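Probable acetolactate synthase isozyme III (Small subunit) (Nitrosomonas europaea ATCC 19718, PDB 2PC6) probably serves as the regulatory small subunit of a larger enzyme, forming a dimer of chains built from ACT-like domains. Local coordinates at residues 108-113 with 134-139; 124-127 with 132-135; 113-116 with 122-125. One frame throughout, in Å; residues are numbered along the deposited sequence.

Contact 1 (108-113 with 134-139); sequences DIFRGN and DGFLQA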
loop_
_atom_site.group_PDB
_atom_site.type_symbol
_atom_site.label_atom_id
_atom_site.label_comp_id
_atom_site.label_asym_id
_atom_site.label_seq_id
_atom_site.Cartn_x
_atom_site.Cartn_y
_atom_site.Cartn_z
ATOM N N ASP A 108 -20.352 8.365 3.961
ATOM C CA ASP A 108 -21.089 8.523 2.691
ATOM C C ASP A 108 -20.562 9.690 1.872
ATOM O O ASP A 108 -20.437 9.613 0.666
ATOM C CB ASP A 108 -22.615 8.715 2.890
ATOM C CG ASP A 108 -23.313 7.492 3.556
ATOM O OD1 ASP A 108 -22.811 6.349 3.465
ATOM O OD2 ASP A 108 -24.405 7.690 4.174
ATOM N N ILE A 109 -20.246 10.780 2.537
ATOM C CA ILE A 109 -19.787 11.974 1.823
ATOM C C ILE A 109 -18.498 11.678 1.031
ATOM O O ILE A 109 -18.371 12.072 -0.121
ATOM C CB ILE A 109 -19.588 13.151 2.803
ATOM C CG1 ILE A 109 -20.945 13.696 3.222
ATOM C CG2 ILE A 109 -18.719 14.243 2.170
ATOM C CD1 ILE A 109 -20.924 14.454 4.538
ATOM N N PHE A 110 -17.560 10.968 1.659
ATOM C CA PHE A 110 -16.288 10.605 1.034
ATOM C C PHE A 110 -16.387 9.305 0.274
ATOM O O PHE A 110 -15.393 8.777 -0.175
ATOM C CB PHE A 110 -15.228 10.515 2.112
ATOM C CG PHE A 110 -14.717 11.866 2.551
ATOM C CD1 PHE A 110 -15.379 12.592 3.528
ATOM C CD2 PHE A 110 -13.596 12.414 1.951
ATOM C CE1 PHE A 110 -14.893 13.860 3.934
ATOM C CE2 PHE A 110 -13.106 13.692 2.312
ATOM C CZ PHE A 110 -13.735 14.416 3.297
ATOM N N ARG A 111 -17.601 8.780 0.121
ATOM C CA ARG A 111 -17.795 7.534 -0.624
ATOM C C ARG A 111 -16.953 6.402 -0.086
ATOM O O ARG A 111 -16.468 5.625 -0.874
ATOM C CB ARG A 111 -17.448 7.690 -2.096
ATOM C CG ARG A 111 -18.087 8.874 -2.805
ATOM C CD ARG A 111 -19.617 8.771 -2.871
ATOM N NE ARG A 111 -20.210 9.991 -3.445
ATOM C CZ ARG A 111 -20.402 10.214 -4.751
ATOM N NH1 ARG A 111 -20.073 9.291 -5.655
ATOM N NH2 ARG A 111 -20.931 11.376 -5.147
ATOM N N GLY A 112 -16.785 6.304 1.228
ATOM C CA GLY A 112 -16.123 5.153 1.803
ATOM C C GLY A 112 -17.107 4.051 2.175
ATOM O O GLY A 112 -18.316 4.167 1.950
ATOM N N ASN A 113 -16.630 2.944 2.734
ATOM C CA ASN A 113 -17.592 1.922 3.099
ATOM C C ASN A 113 -17.257 1.413 4.487
ATOM O O ASN A 113 -16.085 1.237 4.835
ATOM C CB ASN A 113 -17.549 0.800 2.105
ATOM C CG ASN A 113 -18.041 1.227 0.741
ATOM O OD1 ASN A 113 -19.233 1.107 0.447
ATOM N ND2 ASN A 113 -17.144 1.748 -0.095
ATOM N N ASP A 134 -6.620 12.833 2.943
ATOM C CA ASP A 134 -6.281 13.885 3.880
ATOM C C ASP A 134 -7.516 14.721 4.289
ATOM O O ASP A 134 -7.615 15.144 5.448
ATOM C CB ASP A 134 -5.141 14.778 3.353
ATOM C CG ASP A 134 -3.803 14.050 3.270
ATOM O OD1 ASP A 134 -3.716 12.836 3.465
ATOM O OD2 ASP A 134 -2.802 14.674 3.009
ATOM N N GLY A 135 -8.455 14.943 3.366
ATOM C CA GLY A 135 -9.656 15.735 3.651
ATOM C C GLY A 135 -10.584 15.016 4.618
ATOM O O GLY A 135 -11.210 15.639 5.513
ATOM N N PHE A 136 -10.671 13.700 4.445
ATOM C CA PHE A 136 -11.334 12.868 5.405
ATOM C C PHE A 136 -10.730 13.030 6.799
ATOM O O PHE A 136 -11.453 13.252 7.744
ATOM C CB PHE A 136 -11.270 11.408 5.019
ATOM C CG PHE A 136 -12.126 10.548 5.898
ATOM C CD1 PHE A 136 -13.505 10.479 5.687
ATOM C CD2 PHE A 136 -11.573 9.861 6.991
ATOM C CE1 PHE A 136 -14.348 9.721 6.506
ATOM C CE2 PHE A 136 -12.371 9.087 7.812
ATOM C CZ PHE A 136 -13.803 9.006 7.545
ATOM N N LEU A 137 -9.418 12.915 6.939
ATOM C CA LEU A 137 -8.811 13.029 8.262
ATOM C C LEU A 137 -8.933 14.404 8.857
ATOM O O LEU A 137 -9.079 14.502 10.069
ATOM C CB LEU A 137 -7.331 12.620 8.267
ATOM C CG LEU A 137 -6.956 11.197 7.796
ATOM C CD1 LEU A 137 -5.411 11.092 7.768
ATOM C CD2 LEU A 137 -7.585 10.136 8.689
ATOM N N GLN A 138 -8.861 15.468 8.046
ATOM C CA GLN A 138 -9.109 16.826 8.573
ATOM C C GLN A 138 -10.539 16.899 9.118
ATOM O O GLN A 138 -10.779 17.446 10.202
ATOM C CB GLN A 138 -8.879 17.914 7.530
ATOM C CG GLN A 138 -7.621 18.816 7.768
ATOM N N ALA A 139 -11.468 16.269 8.395
ATOM C CA ALA A 139 -12.879 16.363 8.723
ATOM C C ALA A 139 -13.250 15.541 9.944
ATOM O O ALA A 139 -14.105 15.944 10.659
ATOM C CB ALA A 139 -13.739 15.996 7.537
#
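The Schellman motif that ends helix 98-109 in this ACT-like domain presents the ring of F110 to helix 130-139, where F136 meets it as a T-shaped aromatic pair. R111, with positive phi, is the C-prime residue of that motif, and F110 is the first residue to depart from helical geometry. From there F110 directs its CB toward the second helix, its CG anti to the carbonyl carbon (chi1 -78°). The two ring planes stand at 89° with centroids 5.2 Å apart, and it is F136 that offers its edge while F110 offers a face. The touching edge atom is CD1 of F136, 3.6 Å from CD1 of F110. The same face also takes an aliphatic contact, because CB of F136 lies 4.0 Å from the centroid of the F110 ring in a CH-pi arrangement. F136 reaches this position with CG anti to its own backbone N (chi1 -172°), which stands its ring edge-on over the face of F110.

The far end of the F110 ring is pressed on the helix backbone itself: CE2 sits 3.2 Å from N of F136, and CZ 3.5 Å from C of G135. G135 has no side chain to stand between ring and main chain, which probably lets the ring come this close to the backbone. A139, one turn further on, adds a lighter touch, its CB 4.3 Å from CE1 of F110.

The arrangement thus illustrates how an aromatic pair can join the end of one helix to the next on the same side of a sheet. Toward the sheet, F136 also touches M89 and V91 of strand 83-94 and I124 and L126 of strand 121-128, and L106 of helix 98-109 packs against both F136 and A139.

Contact 2 (124-127 with 132-135); sequences IELT and KLDG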
loop_
_atom_site.group_PDB
_atom_site.type_symbol
_atom_site.label_atom_id
_atom_site.label_comp_id
_atom_site.label_asym_id
_atom_site.label_seq_id
_atom_site.Cartn_x
_atom_site.Cartn_y
_atom_site.Cartn_z
ATOM N N ILE A 124 -13.917 2.121 8.705
ATOM C CA ILE A 124 -14.274 2.727 7.397
ATOM C C ILE A 124 -13.187 2.548 6.347
ATOM O O ILE A 124 -12.026 2.795 6.618
ATOM C CB ILE A 124 -14.583 4.235 7.569
ATOM C CG1 ILE A 124 -15.711 4.409 8.612
ATOM C CG2 ILE A 124 -15.003 4.850 6.245
ATOM C CD1 ILE A 124 -15.951 5.839 9.107
ATOM N N GLU A 125 -13.574 2.125 5.145
ATOM C CA GLU A 125 -12.635 1.946 4.059
ATOM C C GLU A 125 -12.752 3.104 3.071
ATOM O O GLU A 125 -13.840 3.384 2.572
ATOM C CB GLU A 125 -12.969 0.655 3.372
ATOM C CG GLU A 125 -12.064 0.293 2.226
ATOM C CD GLU A 125 -12.819 -0.504 1.164
ATOM O OE1 GLU A 125 -13.271 -1.676 1.381
ATOM O OE2 GLU A 125 -12.978 0.076 0.072
ATOM N N LEU A 126 -11.625 3.763 2.789
ATOM C CA LEU A 126 -11.595 4.911 1.879
ATOM C C LEU A 126 -10.556 4.716 0.802
ATOM O O LEU A 126 -9.464 4.251 1.096
ATOM C CB LEU A 126 -11.095 6.115 2.641
ATOM C CG LEU A 126 -12.086 7.191 3.021
ATOM C CD1 LEU A 126 -12.375 7.097 4.585
ATOM C CD2 LEU A 126 -11.450 8.559 2.663
ATOM N N THR A 127 -10.882 5.117 -0.430
ATOM C CA THR A 127 -9.928 5.136 -1.503
ATOM C C THR A 127 -10.074 6.468 -2.228
ATOM O O THR A 127 -11.173 7.007 -2.319
ATOM C CB THR A 127 -10.170 3.993 -2.454
ATOM O OG1 THR A 127 -10.143 2.772 -1.717
ATOM C CG2 THR A 127 -9.025 3.879 -3.416
ATOM N N LYS A 132 -8.048 13.669 -1.019
ATOM C CA LYS A 132 -9.311 13.150 -0.559
ATOM C C LYS A 132 -9.125 12.500 0.808
ATOM O O LYS A 132 -9.927 12.733 1.708
ATOM C CB LYS A 132 -9.883 12.133 -1.550
ATOM C CG LYS A 132 -11.392 12.039 -1.527
ATOM C CD LYS A 132 -11.871 10.576 -1.372
ATOM C CE LYS A 132 -13.178 10.259 -2.173
ATOM N NZ LYS A 132 -13.532 8.750 -2.135
ATOM N N LEU A 133 -8.079 11.689 0.961
ATOM C CA LEU A 133 -7.887 10.931 2.206
ATOM C C LEU A 133 -7.476 11.872 3.293
ATOM O O LEU A 133 -7.943 11.738 4.425
ATOM C CB LEU A 133 -6.829 9.832 2.081
ATOM C CG LEU A 133 -7.207 8.436 1.523
ATOM C CD1 LEU A 133 -8.150 8.463 0.347
ATOM C CD2 LEU A 133 -5.951 7.588 1.180
ATOM N N ASP A 134 -6.620 12.833 2.943
ATOM C CA ASP A 134 -6.281 13.885 3.880
ATOM C C ASP A 134 -7.516 14.721 4.289
ATOM O O ASP A 134 -7.615 15.144 5.448
ATOM C CB ASP A 134 -5.141 14.778 3.353
ATOM C CG ASP A 134 -3.803 14.050 3.270
ATOM O OD1 ASP A 134 -3.716 12.836 3.465
ATOM O OD2 ASP A 134 -2.802 14.674 3.009
ATOM N N GLY A 135 -8.455 14.943 3.366
ATOM C CA GLY A 135 -9.656 15.735 3.651
ATOM C C GLY A 135 -10.584 15.016 4.618
ATOM O O GLY A 135 -11.210 15.639 5.513
#
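L133 lays its CD1 methyl against L126 and the main chain of T127, on the sheet-facing side of helix 130-139 where it covers strand 121-128. The strand leads directly into the helix, so this is a local beta-alpha contact of the ferredoxin-like ACT fold. The two leucines slide past each other in opposite directions, touching at their ends, with CD2 of L126 4.0 Å from CD1 of L133. The same methyl of L133 is 3.8 Å from C of T127. T127 therefore joins through its backbone, since its CB points away from the helix, and the side chain packs on T127 of the second subunit.

Beside this apolar patch K132 supplies the polar half of the contact. Its CG leaves anti to the backbone N (chi1 -152°), and further bends at chi2 and chi3 bring the chain across to the strand, so that CD and CE also pass near the T127 carbonyl. The same NZ is also hydrogen-bonded to O of F110, its stronger partner, just beyond the end of helix 98-109. One lysine thus ties a strand and a helix terminus together, and the positive charge would probably be favoured by the partial negative charge of that helix end.

Deeper in, M89 of strand 83-94 touches both L126 and L133, so the leucine pair belongs to the helix-sheet core while the lysine borders it. The donor NZ of K132 lies 2.9 Å from O of T127, at a C=O...N angle of 167° that puts it almost in line with the carbonyl.

Contact 3 (113-116 with 122-125); sequences NIID and YTIE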
loop_
_atom_site.group_PDB
_atom_site.type_symbol
_atom_site.label_atom_id
_atom_site.label_comp_id
_atom_site.label_asym_id
_atom_site.label_seq_id
_atom_site.Cartn_x
_atom_site.Cartn_y
_atom_site.Cartn_z
ATOM N N ASN A 113 -16.630 2.944 2.734
ATOM C CA ASN A 113 -17.592 1.922 3.099
ATOM C C ASN A 113 -17.257 1.413 4.487
ATOM O O ASN A 113 -16.085 1.237 4.835
ATOM C CB ASN A 113 -17.549 0.800 2.105
ATOM C CG ASN A 113 -18.041 1.227 0.741
ATOM O OD1 ASN A 113 -19.233 1.107 0.447
ATOM N ND2 ASN A 113 -17.144 1.748 -0.095
ATOM N N ILE A 114 -18.279 1.190 5.294
ATOM C CA ILE A 114 -18.045 0.603 6.568
ATOM C C ILE A 114 -17.873 -0.899 6.381
ATOM O O ILE A 114 -18.730 -1.557 5.774
ATOM C CB ILE A 114 -19.150 0.995 7.545
ATOM C CG1 ILE A 114 -19.052 2.513 7.762
ATOM C CG2 ILE A 114 -19.004 0.213 8.821
ATOM C CD1 ILE A 114 -20.294 3.180 8.360
ATOM N N ILE A 115 -16.741 -1.423 6.846
ATOM C CA ILE A 115 -16.488 -2.844 6.661
ATOM C C ILE A 115 -16.319 -3.656 7.949
ATOM O O ILE A 115 -15.964 -4.811 7.879
ATOM C CB ILE A 115 -15.291 -3.081 5.750
ATOM C CG1 ILE A 115 -14.037 -2.429 6.358
ATOM C CG2 ILE A 115 -15.612 -2.564 4.363
ATOM C CD1 ILE A 115 -12.696 -2.930 5.814
ATOM N N ASP A 116 -16.567 -3.040 9.106
ATOM C CA ASP A 116 -16.513 -3.699 10.389
ATOM C C ASP A 116 -17.385 -2.895 11.291
ATOM O O ASP A 116 -17.300 -1.674 11.321
ATOM C CB ASP A 116 -15.100 -3.717 10.993
ATOM C CG ASP A 116 -14.976 -4.674 12.189
ATOM O OD1 ASP A 116 -15.905 -5.523 12.401
ATOM O OD2 ASP A 116 -13.953 -4.611 12.921
ATOM N N TYR A 122 -16.849 1.767 14.201
ATOM C CA TYR A 122 -16.901 1.464 12.782
ATOM C C TYR A 122 -15.485 1.348 12.264
ATOM O O TYR A 122 -14.594 2.115 12.704
ATOM C CB TYR A 122 -17.523 2.612 12.018
ATOM C CG TYR A 122 -19.005 2.867 12.182
ATOM C CD1 TYR A 122 -19.918 1.828 12.287
ATOM C CD2 TYR A 122 -19.491 4.169 12.142
ATOM C CE1 TYR A 122 -21.251 2.084 12.359
ATOM C CE2 TYR A 122 -20.808 4.433 12.226
ATOM C CZ TYR A 122 -21.687 3.390 12.340
ATOM O OH TYR A 122 -23.016 3.664 12.415
ATOM N N THR A 123 -15.266 0.449 11.303
ATOM C CA THR A 123 -14.064 0.551 10.523
ATOM C C THR A 123 -14.444 0.972 9.136
ATOM O O THR A 123 -15.222 0.282 8.482
ATOM C CB THR A 123 -13.269 -0.713 10.513
ATOM O OG1 THR A 123 -12.835 -0.946 11.838
ATOM C CG2 THR A 123 -12.003 -0.539 9.680
ATOM N N ILE A 124 -13.917 2.121 8.705
ATOM C CA ILE A 124 -14.274 2.727 7.397
ATOM C C ILE A 124 -13.187 2.548 6.347
ATOM O O ILE A 124 -12.026 2.795 6.618
ATOM C CB ILE A 124 -14.583 4.235 7.569
ATOM C CG1 ILE A 124 -15.711 4.409 8.612
ATOM C CG2 ILE A 124 -15.003 4.850 6.245
ATOM C CD1 ILE A 124 -15.951 5.839 9.107
ATOM N N GLU A 125 -13.574 2.125 5.145
ATOM C CA GLU A 125 -12.635 1.946 4.059
ATOM C C GLU A 125 -12.752 3.104 3.071
ATOM O O GLU A 125 -13.840 3.384 2.572
ATOM C CB GLU A 125 -12.969 0.655 3.372
ATOM C CG GLU A 125 -12.064 0.293 2.226
ATOM C CD GLU A 125 -12.819 -0.504 1.164
ATOM O OE1 GLU A 125 -13.271 -1.676 1.381
ATOM O OE2 GLU A 125 -12.978 0.076 0.072
HETATM O O HOH W 1 -11.823 -3.451 12.047
#
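I114 reaches from strand 113-118, the outermost of its ACT-like sheet within this chain and half of a beta hairpin, across to Y122, I124 and T123 on the partner strand 121-128. Its CB lies near O of T123 and there the chain divides. CG1, anti to the carbonyl carbon (chi1 -65°), meets CG1 of I124 at 3.9 Å, whereas CG2 goes to the tyrosine, 3.9 Å from CD1 of Y122. At the tip, CD1 sits 3.9 Å from the centroid of the Y122 ring and only 6° off the ring normal, a CH-pi contact centred over the face. I114 and I124 form a non-hydrogen-bonded antiparallel pair, which brings their side chains together on the face that helix 98-109 covers.

The backbone ladder on either side of this pair is regular at one end. N113 and E125 exchange two hydrogen bonds, the shorter from N of E125 to O of N113 at 2.7 Å. At the other end, T123 faces two residues: N of I115 reaches O of T123 at 2.8 Å, nearly in line with the C=O (173°), while N of T123 bonds to O of D116 at 2.9 Å, an arrangement consistent with a beta bulge at I115 and D116.

The other face looks to the second subunit. E125 turns its carboxylate past the CG2 of I115 to a salt bridge with R86 of that subunit, and D116 binds R158 and the backbone N of G159 there. The D116 carboxylate also shares a water with T123: the hydroxyl OG1 of T123 donates to the water at 2.7 Å, and the water donates to OD2 of D116 at 2.6 Å.

Together the three contacts follow one unit of the fold from helix to sheet. All three are partly buried; contact 2 lies nearest the chain's centre and contact 3 farthest. Contacts 1 and 2 share helix 130-139: contact 1 is aromatic and joins it to the end of helix 98-109, while contact 2 is aliphatic with one charged clasp and seats it on strand 121-128. They meet directly, as CG of F136 is 3.7 Å from CD1 of L126 and NZ of K132 also bonds O of F110. Contact 3 uses the same strand but stays within the sheet and depends on backbone bonds. Contacts 2 and 3 both reach the second subunit, whereas contact 1 does not.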